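Local coordinates for protein restriction endonuclease S subunits (Thermoanaerobacter tengcongensis, PDB 3OKG) that probably binds DNA as the specificity subunit of a type I restriction-modification system, whose methyltransferase is built from M and S polypeptides, at residues 41-46 with 111-116. Residues are numbered along the deposited sequence; the frame is centred on the assembly and turned at random.
Sequences RDPTKN and GQICST. With SO4 (sulfate ion), chain I; SO4 (sulfate ion), chain D.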
loop_
_atom_site.group_PDB
_atom_site.type_symbol
_atom_site.label_atom_id
_atom_site.label_comp_id
_atom_site.label_asym_id
_atom_site.label_seq_id
_atom_site.Cartn_x
_atom_site.Cartn_y
_atom_site.Cartn_z
ATOM N N ARG A 41 12.168 -37.763 -12.399
ATOM C CA ARG A 41 12.186 -38.203 -13.781
ATOM C C ARG A 41 13.044 -37.228 -14.578
ATOM O O ARG A 41 13.064 -36.026 -14.289
ATOM C CB ARG A 41 10.769 -38.264 -14.344
ATOM C CG ARG A 41 10.648 -39.125 -15.597
ATOM C CD ARG A 41 9.580 -38.613 -16.529
ATOM N NE ARG A 41 8.303 -38.424 -15.858
ATOM C CZ ARG A 41 7.447 -37.450 -16.160
ATOM N NH1 ARG A 41 7.725 -36.581 -17.133
ATOM N NH2 ARG A 41 6.307 -37.341 -15.494
ATOM N N ASP A 42 13.769 -37.746 -15.568
ATOM C CA ASP A 42 14.611 -36.910 -16.408
ATOM C C ASP A 42 13.909 -36.751 -17.751
ATOM O O ASP A 42 13.898 -37.675 -18.561
ATOM C CB ASP A 42 15.990 -37.563 -16.583
ATOM C CG ASP A 42 16.928 -36.721 -17.401
ATOM O OD1 ASP A 42 16.455 -35.796 -18.107
ATOM O OD2 ASP A 42 18.147 -36.974 -17.340
ATOM N N PRO A 43 13.287 -35.588 -17.981
ATOM C CA PRO A 43 12.501 -35.443 -19.217
ATOM C C PRO A 43 13.383 -35.504 -20.470
ATOM O O PRO A 43 12.839 -35.718 -21.558
ATOM C CB PRO A 43 11.895 -34.026 -19.092
ATOM C CG PRO A 43 12.067 -33.649 -17.600
ATOM C CD PRO A 43 13.319 -34.348 -17.182
ATOM N N THR A 44 14.696 -35.293 -20.317
ATOM C CA THR A 44 15.610 -35.322 -21.461
ATOM C C THR A 44 15.665 -36.706 -22.076
ATOM O O THR A 44 16.179 -36.869 -23.173
ATOM C CB THR A 44 17.065 -34.872 -21.128
ATOM O OG1 THR A 44 17.718 -35.859 -20.315
ATOM C CG2 THR A 44 17.075 -33.516 -20.423
ATOM N N LYS A 45 15.129 -37.696 -21.367
ATOM C CA LYS A 45 15.113 -39.072 -21.853
ATOM C C LYS A 45 13.977 -39.293 -22.830
ATOM O O LYS A 45 13.931 -40.310 -23.512
ATOM C CB LYS A 45 15.044 -40.069 -20.691
ATOM C CG LYS A 45 16.334 -40.108 -19.886
ATOM C CD LYS A 45 16.196 -40.878 -18.573
ATOM C CE LYS A 45 16.155 -42.388 -18.773
ATOM N NZ LYS A 45 14.852 -42.861 -19.334
ATOM N N ASN A 46 13.062 -38.329 -22.900
ATOM C CA ASN A 46 12.061 -38.292 -23.949
ATOM C C ASN A 46 12.179 -36.927 -24.615
ATOM O O ASN A 46 11.367 -36.033 -24.379
ATOM C CB ASN A 46 10.657 -38.517 -23.388
ATOM C CG ASN A 46 10.487 -39.889 -22.762
ATOM O OD1 ASN A 46 10.708 -40.065 -21.567
ATOM N ND2 ASN A 46 10.087 -40.869 -23.569
ATOM N N GLY A 111 1.465 -35.327 -13.072
ATOM C CA GLY A 111 2.477 -36.032 -13.825
ATOM C C GLY A 111 3.450 -35.109 -14.514
ATOM O O GLY A 111 4.304 -35.562 -15.280
ATOM N N GLN A 112 3.329 -33.813 -14.254
ATOM C CA GLN A 112 4.278 -32.853 -14.799
ATOM C C GLN A 112 5.488 -32.695 -13.860
ATOM O O GLN A 112 5.717 -33.549 -13.017
ATOM C CB GLN A 112 3.575 -31.536 -15.133
ATOM C CG GLN A 112 2.348 -31.771 -16.037
ATOM C CD GLN A 112 2.696 -32.573 -17.309
ATOM O OE1 GLN A 112 1.899 -33.394 -17.794
ATOM N NE2 GLN A 112 3.887 -32.348 -17.829
ATOM N N ILE A 113 6.277 -31.643 -14.044
ATOM C CA ILE A 113 7.593 -31.552 -13.412
ATOM C C ILE A 113 7.766 -30.214 -12.679
ATOM O O ILE A 113 7.394 -29.164 -13.201
ATOM C CB ILE A 113 8.712 -31.665 -14.470
ATOM C CG1 ILE A 113 8.616 -33.012 -15.205
ATOM C CG2 ILE A 113 10.089 -31.473 -13.854
ATOM C CD1 ILE A 113 8.881 -34.220 -14.320
ATOM N N CYS A 114 8.338 -30.254 -11.476
ATOM C CA CYS A 114 8.765 -29.028 -10.828
ATOM C C CYS A 114 10.246 -29.065 -10.495
ATOM O O CYS A 114 10.886 -30.127 -10.513
ATOM C CB CYS A 114 7.955 -28.723 -9.556
ATOM S SG CYS A 114 8.389 -29.791 -8.109
ATOM N N SER A 115 10.767 -27.888 -10.200
ATOM C CA SER A 115 12.177 -27.686 -9.885
ATOM C C SER A 115 12.567 -28.515 -8.662
ATOM O O SER A 115 11.764 -28.694 -7.745
ATOM C CB SER A 115 12.436 -26.203 -9.585
ATOM O OG SER A 115 13.772 -25.979 -9.152
ATOM N N THR A 116 13.796 -29.027 -8.654
ATOM C CA THR A 116 14.347 -29.657 -7.443
ATOM C C THR A 116 14.433 -28.649 -6.292
ATOM O O THR A 116 14.652 -29.025 -5.139
ATOM C CB THR A 116 15.769 -30.190 -7.701
ATOM O OG1 THR A 116 16.538 -29.144 -8.302
ATOM C CG2 THR A 116 15.729 -31.410 -8.620
HETATM S S SO4 I . 10.571 -39.344 -27.251
HETATM O O1 SO4 I . 9.547 -39.715 -28.221
HETATM O O2 SO4 I . 10.556 -40.334 -26.178
HETATM O O3 SO4 I . 11.895 -39.309 -27.869
HETATM O O4 SO4 I . 10.283 -38.009 -26.728
HETATM S S SO4 D . 14.085 -22.431 -9.692
HETATM O O1 SO4 D . 14.859 -23.641 -9.906
HETATM O O2 SO4 D . 12.706 -22.810 -9.367
HETATM O O3 SO4 D . 14.616 -21.702 -8.545
HETATM O O4 SO4 D . 14.108 -21.610 -10.886
HETATM O O HOH W 1 5.121 -34.898 -18.386
#
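Arg41 reaches across to the carbonyl oxygen of Gly111 with one guanidinium nitrogen: NH2 donates to O at 2.7 Å. The oxygen lies at the edge of the guanidinium, almost in its plane, with an N-H...O angle of 150°, moderately bent. The Arg41 chain starts with CG anti to the backbone N (chi1 -161°) and then bends at chi2 and chi3, which brings the guanidinium to this oxygen. A water makes a second link, donating to Gly111 O and accepting a weak bond from Arg41 NH1.

The apolar part of the contact belongs to Ile113. Its CD1 sits over one face of the same guanidinium, shifted toward the rim and 3.9 Å from NH1. Ile113 CG1 also meets the ring of Pro43, 4.2 Å from CG, and the side chain continues onto Phe51 and Ala81 of the flanking strands.

Within 41-46, Asp42 OD1 accepts from both Thr44 OG1 and Thr44 N (2.9 Å to the latter), the two coming from the same face of the carboxylate.

The bond from Thr44 N closes an Asx turn at the start of a short 3-10 segment, and Gly111 and Gln112 form a G1 beta bulge opposite Ile85. The contact thus packs a loop against an inner strand of a mixed sheet in the first DNA specificity domain.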